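Local coordinates for cytokinesis protein 2 (Saccharomyces cerevisiae, PDB 4WPE) that mediates the cytoskeletal rearrangements of cytokinesis, coinciding first with the septins and later with the medial actin ring, and appears here as its F-BAR domain, at residues T123-K128 with C217-M222; E130-D135 with Q205-H210; A13-P18 with V23-G28. All coordinates share one frame; numbering follows the deposited sequence.

Contact 1 of 3, residues T123-K128 with C217-M222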
loop_
_atom_site.group_PDB
_atom_site.type_symbol
_atom_site.label_atom_id
_atom_site.label_comp_id
_atom_site.label_asym_id
_atom_site.label_seq_id
_atom_site.Cartn_x
_atom_site.Cartn_y
_atom_site.Cartn_z
ATOM N N THR A 123 28.976 -25.821 4.961
ATOM C CA THR A 123 28.925 -27.266 5.163
ATOM C C THR A 123 30.258 -27.917 4.798
ATOM O O THR A 123 30.772 -28.755 5.540
ATOM C CB THR A 123 27.785 -27.903 4.340
ATOM O OG1 THR A 123 26.524 -27.525 4.905
ATOM C CG2 THR A 123 27.895 -29.420 4.346
ATOM N N THR A 124 30.820 -27.510 3.664
ATOM C CA THR A 124 32.111 -28.017 3.216
ATOM C C THR A 124 33.231 -27.641 4.187
ATOM O O THR A 124 34.069 -28.476 4.533
ATOM C CB THR A 124 32.459 -27.490 1.816
ATOM O OG1 THR A 124 31.485 -27.958 0.875
ATOM C CG2 THR A 124 33.834 -27.968 1.390
ATOM N N LEU A 125 33.236 -26.387 4.629
ATOM C CA LEU A 125 34.245 -25.903 5.569
ATOM C C LEU A 125 34.216 -26.675 6.880
ATOM O O LEU A 125 35.252 -27.127 7.363
ATOM C CB LEU A 125 34.052 -24.414 5.848
ATOM C CG LEU A 125 34.904 -23.447 5.030
ATOM C CD1 LEU A 125 34.756 -22.029 5.555
ATOM C CD2 LEU A 125 36.358 -23.874 5.055
ATOM N N SER A 126 33.024 -26.821 7.451
ATOM C CA SER A 126 32.864 -27.503 8.728
ATOM C C SER A 126 33.338 -28.950 8.665
ATOM O O SER A 126 33.899 -29.470 9.629
ATOM C CB SER A 126 31.407 -27.449 9.176
ATOM O OG SER A 126 31.056 -26.133 9.560
ATOM N N GLY A 127 33.110 -29.596 7.527
ATOM C CA GLY A 127 33.568 -30.957 7.325
ATOM C C GLY A 127 35.081 -31.020 7.336
ATOM O O GLY A 127 35.673 -31.874 7.999
ATOM N N LYS A 128 35.704 -30.106 6.598
ATOM C CA LYS A 128 37.159 -30.008 6.547
ATOM C C LYS A 128 37.733 -29.714 7.922
ATOM O O LYS A 128 38.765 -30.263 8.299
ATOM C CB LYS A 128 37.591 -28.926 5.563
ATOM C CG LYS A 128 39.091 -28.814 5.369
ATOM C CD LYS A 128 39.397 -27.898 4.195
ATOM C CE LYS A 128 40.883 -27.635 4.047
ATOM N NZ LYS A 128 41.149 -26.776 2.857
ATOM N N CYS A 217 40.399 -17.424 8.015
ATOM C CA CYS A 217 40.293 -16.337 7.051
ATOM C C CYS A 217 39.148 -16.608 6.085
ATOM O O CYS A 217 38.405 -15.692 5.726
ATOM C CB CYS A 217 41.605 -16.144 6.288
ATOM S SG CYS A 217 42.656 -14.829 6.948
ATOM N N GLU A 218 39.006 -17.867 5.676
ATOM C CA GLU A 218 37.879 -18.280 4.843
ATOM C C GLU A 218 36.559 -17.961 5.544
ATOM O O GLU A 218 35.612 -17.491 4.915
ATOM C CB GLU A 218 37.954 -19.774 4.512
ATOM C CG GLU A 218 38.955 -20.143 3.421
ATOM C CD GLU A 218 38.573 -21.419 2.690
ATOM O OE1 GLU A 218 37.421 -21.507 2.212
ATOM O OE2 GLU A 218 39.418 -22.335 2.597
ATOM N N LEU A 219 36.508 -18.211 6.848
ATOM C CA LEU A 219 35.329 -17.888 7.646
ATOM C C LEU A 219 35.092 -16.385 7.696
ATOM O O LEU A 219 33.969 -15.916 7.514
ATOM C CB LEU A 219 35.468 -18.437 9.066
ATOM C CG LEU A 219 35.325 -19.950 9.233
ATOM C CD1 LEU A 219 35.600 -20.357 10.672
ATOM C CD2 LEU A 219 33.940 -20.406 8.802
ATOM N N GLN A 220 36.159 -15.632 7.943
ATOM C CA GLN A 220 36.067 -14.180 8.024
ATOM C C GLN A 220 35.648 -13.584 6.682
ATOM O O GLN A 220 35.031 -12.524 6.628
ATOM C CB GLN A 220 37.402 -13.592 8.485
ATOM C CG GLN A 220 37.405 -12.086 8.628
ATOM C CD GLN A 220 38.723 -11.558 9.145
ATOM O OE1 GLN A 220 39.335 -12.150 10.034
ATOM N NE2 GLN A 220 39.176 -10.442 8.583
ATOM N N GLU A 221 35.980 -14.278 5.600
ATOM C CA GLU A 221 35.558 -13.859 4.271
ATOM C C GLU A 221 34.085 -14.183 4.059
ATOM O O GLU A 221 33.366 -13.433 3.399
ATOM C CB GLU A 221 36.413 -14.532 3.194
ATOM C CG GLU A 221 35.935 -14.289 1.772
ATOM C CD GLU A 221 36.797 -14.989 0.741
ATOM O OE1 GLU A 221 37.962 -14.574 0.555
ATOM O OE2 GLU A 221 36.312 -15.958 0.121
HETATM N N MSE A 222 33.642 -15.303 4.623
HETATM C CA MSE A 222 32.241 -15.705 4.539
HETATM C C MSE A 222 31.327 -14.685 5.206
HETATM O O MSE A 222 30.373 -14.195 4.600
HETATM C CB MSE A 222 32.026 -17.071 5.189
HETATM C CG MSE A 222 32.596 -18.240 4.418
HETATM SE SE MSE A 222 31.704 -19.886 4.945
HETATM C CE MSE A 222 29.906 -19.444 4.338
#

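Contact 2 of 3, residues E130-D135 with Q205-H210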
loop_
_atom_site.group_PDB
_atom_site.type_symbol
_atom_site.label_atom_id
_atom_site.label_comp_id
_atom_site.label_asym_id
_atom_site.label_seq_id
_atom_site.Cartn_x
_atom_site.Cartn_y
_atom_site.Cartn_z
ATOM N N GLU A 130 36.264 -30.408 11.017
ATOM C CA GLU A 130 36.069 -31.607 11.837
ATOM C C GLU A 130 37.074 -32.706 11.512
ATOM O O GLU A 130 37.636 -33.319 12.415
ATOM C CB GLU A 130 34.643 -32.148 11.670
ATOM N N ARG A 131 37.307 -32.944 10.225
ATOM C CA ARG A 131 38.262 -33.960 9.801
ATOM C C ARG A 131 39.673 -33.661 10.315
ATOM O O ARG A 131 40.381 -34.571 10.756
ATOM C CB ARG A 131 38.271 -34.079 8.274
ATOM N N LEU A 132 40.076 -32.393 10.276
ATOM C CA LEU A 132 41.434 -32.024 10.679
ATOM C C LEU A 132 41.671 -32.145 12.192
ATOM O O LEU A 132 42.642 -32.755 12.607
ATOM C CB LEU A 132 41.777 -30.603 10.199
ATOM C CG LEU A 132 42.029 -30.396 8.699
ATOM C CD1 LEU A 132 42.489 -28.974 8.415
ATOM C CD2 LEU A 132 43.041 -31.390 8.172
ATOM N N ARG A 133 40.792 -31.585 13.013
ATOM C CA ARG A 133 40.999 -31.627 14.460
ATOM C C ARG A 133 40.744 -33.028 15.044
ATOM O O ARG A 133 41.174 -33.315 16.177
ATOM C CB ARG A 133 40.128 -30.604 15.193
ATOM C CG ARG A 133 38.918 -30.085 14.438
ATOM C CD ARG A 133 38.019 -29.210 15.331
ATOM N NE ARG A 133 37.613 -29.876 16.570
ATOM C CZ ARG A 133 36.940 -29.289 17.556
ATOM N NH1 ARG A 133 36.605 -28.010 17.462
ATOM N NH2 ARG A 133 36.608 -29.978 18.641
HETATM N N MSE A 134 40.074 -33.901 14.289
HETATM C CA MSE A 134 39.983 -35.295 14.689
HETATM C C MSE A 134 41.341 -35.969 14.515
HETATM O O MSE A 134 41.692 -36.881 15.269
HETATM C CB MSE A 134 38.912 -36.005 13.879
HETATM C CG MSE A 134 37.492 -35.777 14.378
HETATM SE SE MSE A 134 37.299 -36.134 16.286
HETATM C CE MSE A 134 37.234 -34.298 16.932
ATOM N N ASP A 135 42.103 -35.506 13.525
ATOM C CA ASP A 135 43.429 -36.057 13.274
ATOM C C ASP A 135 44.357 -35.785 14.457
ATOM O O ASP A 135 45.236 -36.589 14.753
ATOM C CB ASP A 135 44.018 -35.480 11.987
ATOM C CG ASP A 135 45.289 -36.189 11.555
ATOM O OD1 ASP A 135 45.184 -37.243 10.890
ATOM O OD2 ASP A 135 46.393 -35.699 11.882
ATOM N N GLN A 205 49.925 -31.273 14.805
ATOM C CA GLN A 205 49.691 -30.036 15.541
ATOM C C GLN A 205 50.139 -28.845 14.703
ATOM O O GLN A 205 49.490 -27.798 14.691
ATOM C CB GLN A 205 50.428 -30.048 16.883
ATOM C CG GLN A 205 49.762 -30.879 17.975
ATOM C CD GLN A 205 50.578 -30.921 19.264
ATOM O OE1 GLN A 205 51.807 -30.988 19.230
ATOM N NE2 GLN A 205 49.894 -30.881 20.403
ATOM N N LYS A 206 51.252 -29.018 13.998
ATOM C CA LYS A 206 51.822 -27.949 13.187
ATOM C C LYS A 206 50.989 -27.702 11.935
ATOM O O LYS A 206 50.870 -26.568 11.472
ATOM C CB LYS A 206 53.268 -28.282 12.805
ATOM N N PHE A 207 50.414 -28.772 11.395
ATOM C CA PHE A 207 49.587 -28.678 10.200
ATOM C C PHE A 207 48.270 -27.974 10.496
ATOM O O PHE A 207 47.757 -27.223 9.663
ATOM C CB PHE A 207 49.318 -30.067 9.620
ATOM C CG PHE A 207 48.567 -30.045 8.316
ATOM C CD1 PHE A 207 49.161 -29.544 7.167
ATOM C CD2 PHE A 207 47.272 -30.532 8.237
ATOM C CE1 PHE A 207 48.474 -29.524 5.964
ATOM C CE2 PHE A 207 46.581 -30.516 7.036
ATOM C CZ PHE A 207 47.183 -30.011 5.899
ATOM N N TRP A 208 47.723 -28.219 11.683
ATOM C CA TRP A 208 46.478 -27.577 12.094
ATOM C C TRP A 208 46.654 -26.072 12.213
ATOM O O TRP A 208 45.808 -25.300 11.760
ATOM C CB TRP A 208 45.982 -28.143 13.422
ATOM C CG TRP A 208 44.962 -27.266 14.080
ATOM C CD1 TRP A 208 45.158 -26.445 15.150
ATOM C CD2 TRP A 208 43.589 -27.115 13.705
ATOM N NE1 TRP A 208 43.993 -25.796 15.470
ATOM C CE2 TRP A 208 43.013 -26.188 14.596
ATOM C CE3 TRP A 208 42.789 -27.673 12.703
ATOM C CZ2 TRP A 208 41.677 -25.807 14.517
ATOM C CZ3 TRP A 208 41.460 -27.292 12.626
ATOM C CH2 TRP A 208 40.918 -26.369 13.528
ATOM N N ILE A 209 47.757 -25.665 12.829
ATOM C CA ILE A 209 48.091 -24.254 12.964
ATOM C C ILE A 209 48.221 -23.615 11.586
ATOM O O ILE A 209 47.698 -22.528 11.340
ATOM C CB ILE A 209 49.395 -24.066 13.762
ATOM C CG1 ILE A 209 49.147 -24.384 15.240
ATOM C CG2 ILE A 209 49.924 -22.653 13.610
ATOM C CD1 ILE A 209 50.372 -24.258 16.113
ATOM N N HIS A 210 48.906 -24.312 10.686
ATOM C CA HIS A 210 49.050 -23.870 9.307
ATOM C C HIS A 210 47.684 -23.742 8.632
ATOM O O HIS A 210 47.404 -22.748 7.962
ATOM C CB HIS A 210 49.948 -24.842 8.534
ATOM C CG HIS A 210 49.997 -24.585 7.060
ATOM N ND1 HIS A 210 50.889 -23.707 6.485
ATOM C CD2 HIS A 210 49.270 -25.105 6.041
ATOM C CE1 HIS A 210 50.706 -23.689 5.176
ATOM N NE2 HIS A 210 49.730 -24.528 4.882
#

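Contact 3 of 3, residues A13-P18 with V23-G28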
loop_
_atom_site.group_PDB
_atom_site.type_symbol
_atom_site.label_atom_id
_atom_site.label_comp_id
_atom_site.label_asym_id
_atom_site.label_seq_id
_atom_site.Cartn_x
_atom_site.Cartn_y
_atom_site.Cartn_z
ATOM N N ALA A 13 43.205 -13.808 13.948
ATOM C CA ALA A 13 44.133 -13.257 14.921
ATOM C C ALA A 13 43.765 -13.639 16.353
ATOM O O ALA A 13 44.641 -13.916 17.168
ATOM C CB ALA A 13 44.194 -11.741 14.783
ATOM N N CYS A 14 42.469 -13.678 16.646
ATOM C CA CYS A 14 42.009 -13.680 18.030
ATOM C C CYS A 14 41.347 -14.966 18.520
ATOM O O CYS A 14 40.824 -15.001 19.634
ATOM C CB CYS A 14 41.029 -12.526 18.232
ATOM S SG CYS A 14 41.725 -10.912 17.842
ATOM N N PHE A 15 41.367 -16.024 17.718
ATOM C CA PHE A 15 40.659 -17.238 18.114
ATOM C C PHE A 15 41.562 -18.462 18.192
ATOM O O PHE A 15 41.267 -19.505 17.611
ATOM C CB PHE A 15 39.493 -17.491 17.160
ATOM C CG PHE A 15 38.431 -16.435 17.232
ATOM C CD1 PHE A 15 37.356 -16.573 18.094
ATOM C CD2 PHE A 15 38.521 -15.289 16.460
ATOM C CE1 PHE A 15 36.384 -15.599 18.172
ATOM C CE2 PHE A 15 37.549 -14.311 16.534
ATOM C CZ PHE A 15 36.479 -14.467 17.391
ATOM N N TRP A 16 42.654 -18.326 18.940
ATOM C CA TRP A 16 43.589 -19.422 19.153
ATOM C C TRP A 16 43.511 -19.946 20.589
ATOM O O TRP A 16 44.093 -19.361 21.503
ATOM C CB TRP A 16 45.018 -18.974 18.843
ATOM C CG TRP A 16 45.257 -18.561 17.419
ATOM C CD1 TRP A 16 45.210 -17.292 16.914
ATOM C CD2 TRP A 16 45.608 -19.413 16.326
ATOM N NE1 TRP A 16 45.500 -17.304 15.571
ATOM C CE2 TRP A 16 45.751 -18.603 15.182
ATOM C CE3 TRP A 16 45.813 -20.793 16.194
ATOM C CZ2 TRP A 16 46.087 -19.111 13.930
ATOM C CZ3 TRP A 16 46.148 -21.303 14.951
ATOM C CH2 TRP A 16 46.281 -20.464 13.836
ATOM N N ASP A 17 42.790 -21.047 20.779
ATOM C CA ASP A 17 42.665 -21.674 22.092
ATOM C C ASP A 17 43.228 -23.094 22.062
ATOM O O ASP A 17 43.103 -23.787 21.052
ATOM C CB ASP A 17 41.200 -21.692 22.544
ATOM N N PRO A 18 43.848 -23.530 23.173
ATOM C CA PRO A 18 44.475 -24.857 23.263
ATOM C C PRO A 18 43.466 -26.003 23.340
ATOM O O PRO A 18 43.866 -27.164 23.419
ATOM C CB PRO A 18 45.294 -24.768 24.555
ATOM C CG PRO A 18 44.565 -23.777 25.382
ATOM C CD PRO A 18 44.015 -22.760 24.418
ATOM N N VAL A 23 37.256 -22.115 17.665
ATOM C CA VAL A 23 36.788 -22.773 16.452
ATOM C C VAL A 23 35.267 -22.894 16.446
ATOM O O VAL A 23 34.599 -22.401 15.538
ATOM C CB VAL A 23 37.414 -24.177 16.300
ATOM C CG1 VAL A 23 36.799 -24.917 15.120
ATOM C CG2 VAL A 23 38.924 -24.068 16.141
ATOM N N ASN A 24 34.725 -23.545 17.470
ATOM C CA ASN A 24 33.289 -23.775 17.561
ATOM C C ASN A 24 32.498 -22.483 17.742
ATOM O O ASN A 24 31.341 -22.393 17.330
ATOM C CB ASN A 24 32.991 -24.743 18.704
ATOM C CG ASN A 24 33.598 -26.113 18.469
ATOM O OD1 ASN A 24 33.531 -26.646 17.360
ATOM N ND2 ASN A 24 34.210 -26.681 19.504
ATOM N N ILE A 25 33.129 -21.485 18.351
ATOM C CA ILE A 25 32.515 -20.172 18.501
ATOM C C ILE A 25 32.320 -19.508 17.136
ATOM O O ILE A 25 31.248 -18.978 16.844
ATOM C CB ILE A 25 33.359 -19.264 19.418
ATOM C CG1 ILE A 25 33.207 -19.705 20.873
ATOM C CG2 ILE A 25 32.942 -17.811 19.278
ATOM C CD1 ILE A 25 34.478 -19.594 21.681
ATOM N N LEU A 26 33.350 -19.557 16.296
ATOM C CA LEU A 26 33.264 -18.999 14.949
ATOM C C LEU A 26 32.322 -19.798 14.055
ATOM O O LEU A 26 31.536 -19.224 13.303
ATOM C CB LEU A 26 34.647 -18.932 14.302
ATOM C CG LEU A 26 35.601 -17.882 14.867
ATOM C CD1 LEU A 26 36.878 -17.830 14.042
ATOM C CD2 LEU A 26 34.929 -16.523 14.916
ATOM N N LEU A 27 32.413 -21.123 14.128
ATOM C CA LEU A 27 31.536 -21.985 13.344
ATOM C C LEU A 27 30.082 -21.789 13.757
ATOM O O LEU A 27 29.176 -21.840 12.924
ATOM C CB LEU A 27 31.936 -23.453 13.498
ATOM C CG LEU A 27 33.239 -23.860 12.808
ATOM C CD1 LEU A 27 33.518 -25.341 13.010
ATOM C CD2 LEU A 27 33.176 -23.522 11.330
ATOM N N GLY A 28 29.869 -21.554 15.047
ATOM C CA GLY A 28 28.537 -21.299 15.561
ATOM C C GLY A 28 28.002 -19.968 15.072
ATOM O O GLY A 28 26.830 -19.856 14.707
#

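Contact 1 of 3, residues T123-K128 with C217-M222
Leu125 reaches across from one helix and sets its two methyls among three residues of the other. Leu125 CD1 lies 3.7 Å from CD2 of Leu219 and 3.8 Å from the SE atom of Met222, a selenomethionine. Leu125 points one way and Leu219 and Met222 the other, so the side chains overlap alongside. The bend of Met222 at its last torsion (chi3 63°) turns its methyl aside, and SE is the atom that touches. This apolar part is buried.

The other side is looser and more polar, and opens to solvent. CD2 of Leu125 rests against the carboxylate of the partly exposed Glu218, 3.8 Å from OE1. That oxygen forms its salt bridge with Arg121, one turn back along helix 76-162. The exposed Lys128 packs on Glu211 and Leu215 of helix 170-259, while its NZ stays 4.8 Å from OE2 of Glu218. An alanine in place of Leu125 would probably open a gap between the helices and leave Leu219 and Met222 without their shared partner.

The two segments run at 160°, their axes 11.5 Å apart at closest approach. Such apolar layers between long antiparallel helices are characteristic of helical bundles, here that of the F-BAR domain.

Contact 2 of 3, residues E130-D135 with Q205-H210
Beside the packing of Leu132 on Phe207 and Trp208, OD2 of Asp135 is gripped by two groups. Lys139 forms a salt bridge to it from the same helix. The hydroxyl of Ser204 shares a hydrogen bond with it from helix 170-259. This polar link therefore also ties the two helices together, just before the start of residues 205-210.

Within the two segments the contact is apolar. Leu132 works with two different parts of its side chain. Leu132 CD2 meets the edge of the Phe207 ring, 3.8 Å from CE2, and the two side chains cross at about a right angle. Leu132 CB faces the edge of the Trp208 indole, 4.0 Å from CE3. The indole gets there because Trp208 turns its CG away from the backbone N (chi1 163°), which carries the six-membered ring into the gap between the helices.

Arg133 runs beside that ring and points the same way. The stem makes the contact through Arg133 CG, 4.2 Å from CZ3 of Trp208. The guanidinium, turned 82° from the ring plane, does not stack on it. Trp208 has its cation-pi partner in Lys136 and lies nearly parallel to the ring of Trp212.

The two segments run at 152°, their axes 9.8 Å apart at closest approach, in an antiparallel pair of the F-BAR domain. No hydrogen bond joins the two segments. The chemistry implies an association probably held mainly by apolar packing at Leu132 and Trp208, with cationic residues also touching the indole.

Contact 3 of 3, residues A13-P18 with V23-G28
Phe15 lays one face of its ring on Leu26, and these two residues bury most of the surface in the contact. Leu26 CD2 sits almost over the middle of the ring, 3.6 Å from the centroid of Phe15 and 14° off the ring normal. This is a CH-pi contact. The second methyl, Leu26 CD1, covers the inner end of the same ring, 3.8 Å from CG of Phe15. Leu26 places its CG beside its own backbone N (chi1 -71°), and both branches then spread along the aromatic surface. Ile25 adds a smaller share. Ile25 CG2 comes obliquely to the ring, 4.2 Å from CE1 of Phe15.

Phe15 sits in a loop. Its carbonyl O takes a weak hydrogen bond from NE1 of Trp212, and Trp16 meets the same ring edge-to-face.

The contact folds the N-terminal end of the F-BAR domain back onto helix 21-35. The second subunit also packs here: its Asn275 lies against Phe15, and Trp16 makes backbone hydrogen bonds to it. Helix 21-35 is itself wedged against the long helices: Val23 packs on Ile129 of helix 76-162, and Leu26 on Trp212 of helix 170-259.

How the contacts relate
The three contacts lie close together near the middle of the elongated F-BAR domain. Contacts 1 and 2 are successive places on the same antiparallel pair, helices 76-162 and 170-259, with centres 14 Å apart. They do not touch each other beyond adjoining in sequence. Contact 3 connects them, at 12 Å from contact 1 and 13 Å from contact 2, centre to centre. Its helix 21-35 presents Leu26 to contact 1, where Leu26 CB is 4.0 Å from Leu219 CD1. It presents Val23 to contact 2, where Val23 CG2 is 3.6 Å from Trp208 CZ2. Helix 21-35 thus packs against both long helices, by apolar contacts with a polar touch at Arg133 and Asn24.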